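Local coordinates for Lpg0393 helical bundle domain-containing protein (Legionella pneumophila subsp. pneumophila str. Philadelphia 1, PDB 4R0G) that probably acts as a guanine-nucleotide exchange factor for Rab5, Rab21 and Rab22 through a VPS9-like domain, at residues L120-M123 and T124-A128. Residues are numbered along the deposited sequence; the frame is centred on the assembly and turned at random.
Sequences LQLM and TMNNA
Leu-120, Gln-121 and Leu-122 each offer a carbonyl to the amide four residues on, in Thr-124, Met-125 and Asn-126, in bonds straight enough to mark regular alpha-helical bonding. The next bond in the series is weak: Asn-127 N lies 3.1 Å from Met-123 O, but its N-H...O angle falls to 123°. Gln-121 O has a second donor. Thr-124 OG1 lies 2.9 Å from Gln-121 O, at a C=O...OG1 angle of 116°, well off the carbonyl direction that Met-125 N approaches more nearly, and both donors arrive from the same face of the carbonyl plane. The first torsion of Thr-124 (chi1 61°) accounts for this, since it sets OG1 between the backbone N and the carbonyl carbon and folds the hydroxyl back toward the preceding turn. Met-125 packs against the same carbonyl, its CG lying beside Gln-121 O. On the inward side, a methyl of Leu-122 lies against the side-chain amide of Asn-126, with Leu-122 CD2 3.7 Å from Asn-126 CG and the two side chains crossing at a slant. Asn-126 is buried, and its ND2 is satisfied by a hydrogen bond to His-107 O. Leu-122 and Met-123 both touch Phe-49 of helix 40-53, and Met-123 and Asn-126 also meet Tyr-108, whereas Thr-124 and Met-125 are exposed. This partition is consistent with an amphipathic helix, and the arrangement is that of a stretch of the surface helix 116-126 within the VPS9-like domain, with a threonine hydroxyl bonded back to the i-3 carbonyl and an asparagine tying the helix to the segment around His-107.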
ATOM      1  N   LEU A 120      -5.088 -22.477 -25.910  1.00 63.97           N
ATOM      2  CA  LEU A 120      -5.672 -21.286 -26.518  1.00 62.36           C
ATOM      3  C   LEU A 120      -6.597 -21.682 -27.662  1.00 61.36           C
ATOM      4  O   LEU A 120      -7.620 -21.047 -27.898  1.00 64.47           O
ATOM      5  CB  LEU A 120      -4.585 -20.307 -26.991  1.00 60.12           C
ATOM      6  CG  LEU A 120      -3.718 -19.674 -25.895  1.00 65.31           C
ATOM      7  CD1 LEU A 120      -2.668 -18.736 -26.464  1.00 76.32           C
ATOM      8  CD2 LEU A 120      -4.557 -18.934 -24.855  1.00 68.17           C
ATOM      9  N   GLN A 121      -6.256 -22.755 -28.362  1.00 65.25           N
ATOM     10  CA  GLN A 121      -7.158 -23.236 -29.401  1.00 71.89           C
ATOM     11  C   GLN A 121      -8.422 -23.866 -28.837  1.00 68.47           C
ATOM     12  O   GLN A 121      -9.506 -23.628 -29.367  1.00 68.23           O
ATOM     13  CB  GLN A 121      -6.460 -24.163 -30.392  1.00 69.11           C
ATOM     14  CG  GLN A 121      -6.185 -23.464 -31.715  1.00 77.83           C
ATOM     15  CD  GLN A 121      -5.860 -24.425 -32.827  1.00 83.20           C
ATOM     16  OE1 GLN A 121      -6.754 -25.086 -33.375  1.00 79.97           O
ATOM     17  NE2 GLN A 121      -4.572 -24.513 -33.177  1.00 80.46           N
ATOM     18  N   LEU A 122      -8.276 -24.655 -27.771  1.00 61.53           N
ATOM     19  CA  LEU A 122      -9.415 -25.246 -27.083  1.00 59.16           C
ATOM     20  C   LEU A 122     -10.317 -24.114 -26.640  1.00 63.49           C
ATOM     21  O   LEU A 122     -11.548 -24.208 -26.708  1.00 58.72           O
ATOM     22  CB  LEU A 122      -8.962 -26.031 -25.850  1.00 52.43           C
ATOM     23  CG  LEU A 122      -9.788 -27.269 -25.441  1.00 55.63           C
ATOM     24  CD1 LEU A 122      -9.574 -27.698 -23.970  1.00 54.36           C
ATOM     25  CD2 LEU A 122     -11.279 -27.157 -25.761  1.00 45.58           C
ATOM     26  N   MET A 123      -9.688 -23.035 -26.193  1.00 58.92           N
ATOM     27  CA  MET A 123     -10.440 -21.959 -25.588  1.00 58.16           C
ATOM     28  C   MET A 123     -11.293 -21.315 -26.652  1.00 60.26           C
ATOM     29  O   MET A 123     -12.476 -21.063 -26.440  1.00 62.46           O
ATOM     30  CB  MET A 123      -9.509 -20.944 -24.921  1.00 67.17           C
ATOM     31  CG  MET A 123      -8.736 -21.502 -23.698  1.00 58.31           C
ATOM     32  SD  MET A 123      -9.760 -21.739 -22.236  1.00 57.95           S
ATOM     33  CE  MET A 123      -9.332 -23.414 -21.865  1.00 62.23           C
ATOM     34  N   THR A 124     -10.710 -21.113 -27.826  1.00 63.95           N
ATOM     35  CA  THR A 124     -11.452 -20.497 -28.935  1.00 68.43           C
ATOM     36  C   THR A 124     -12.527 -21.407 -29.521  1.00 57.03           C
ATOM     37  O   THR A 124     -13.519 -20.923 -30.031  1.00 61.58           O
ATOM     38  CB  THR A 124     -10.524 -19.975 -30.052  1.00 64.70           C
ATOM     39  OG1 THR A 124      -9.781 -21.062 -30.604  1.00 70.40           O
ATOM     40  CG2 THR A 124      -9.560 -18.929 -29.491  1.00 64.83           C
ATOM     41  N   MET A 125     -12.317 -22.714 -29.464  1.00 60.42           N
ATOM     42  CA  MET A 125     -13.311 -23.668 -29.958  1.00 69.08           C
ATOM     43  C   MET A 125     -14.565 -23.603 -29.100  1.00 67.54           C
ATOM     44  O   MET A 125     -15.695 -23.667 -29.592  1.00 64.84           O
ATOM     45  CB  MET A 125     -12.771 -25.109 -29.896  1.00 69.72           C
ATOM     46  CG  MET A 125     -11.541 -25.418 -30.755  1.00 72.40           C
ATOM     47  SD  MET A 125     -11.827 -25.397 -32.545  1.00 87.96           S
ATOM     48  CE  MET A 125     -11.337 -23.737 -32.956  1.00 73.71           C
ATOM     49  N   ASN A 126     -14.337 -23.498 -27.797  1.00 67.76           N
ATOM     50  CA  ASN A 126     -15.411 -23.512 -26.825  1.00 62.39           C
ATOM     51  C   ASN A 126     -16.124 -22.170 -26.736  1.00 62.68           C
ATOM     52  O   ASN A 126     -17.235 -22.074 -26.213  1.00 58.29           O
ATOM     53  CB  ASN A 126     -14.868 -23.948 -25.469  1.00 59.36           C
ATOM     54  CG  ASN A 126     -14.521 -25.429 -25.431  1.00 60.75           C
ATOM     55  OD1 ASN A 126     -14.849 -26.176 -26.352  1.00 64.29           O
ATOM     56  ND2 ASN A 126     -13.871 -25.863 -24.350  1.00 57.86           N
ATOM     57  N   ASN A 127     -15.494 -21.135 -27.285  1.00 62.88           N
ATOM     58  CA  ASN A 127     -16.089 -19.798 -27.299  1.00 63.89           C
ATOM     59  C   ASN A 127     -17.435 -19.801 -28.013  1.00 61.35           C
ATOM     60  O   ASN A 127     -18.221 -18.871 -27.872  1.00 64.28           O
ATOM     61  CB  ASN A 127     -15.128 -18.803 -27.951  1.00 63.21           C
ATOM     62  CG  ASN A 127     -15.501 -17.363 -27.689  1.00 65.98           C
ATOM     63  OD1 ASN A 127     -15.972 -16.657 -28.587  1.00 68.76           O
ATOM     64  ND2 ASN A 127     -15.258 -16.902 -26.464  1.00 64.49           N
ATOM     65  N   ALA A 128     -17.700 -20.851 -28.780  1.00 58.63           N
ATOM     66  CA  ALA A 128     -18.925 -20.903 -29.559  1.00 64.84           C
ATOM     67  C   ALA A 128     -20.076 -21.617 -28.820  1.00 64.32           C
ATOM     68  O   ALA A 128     -21.142 -21.866 -29.377  1.00 70.22           O
ATOM     69  CB  ALA A 128     -18.661 -21.496 -30.955  1.00 54.76           C
TER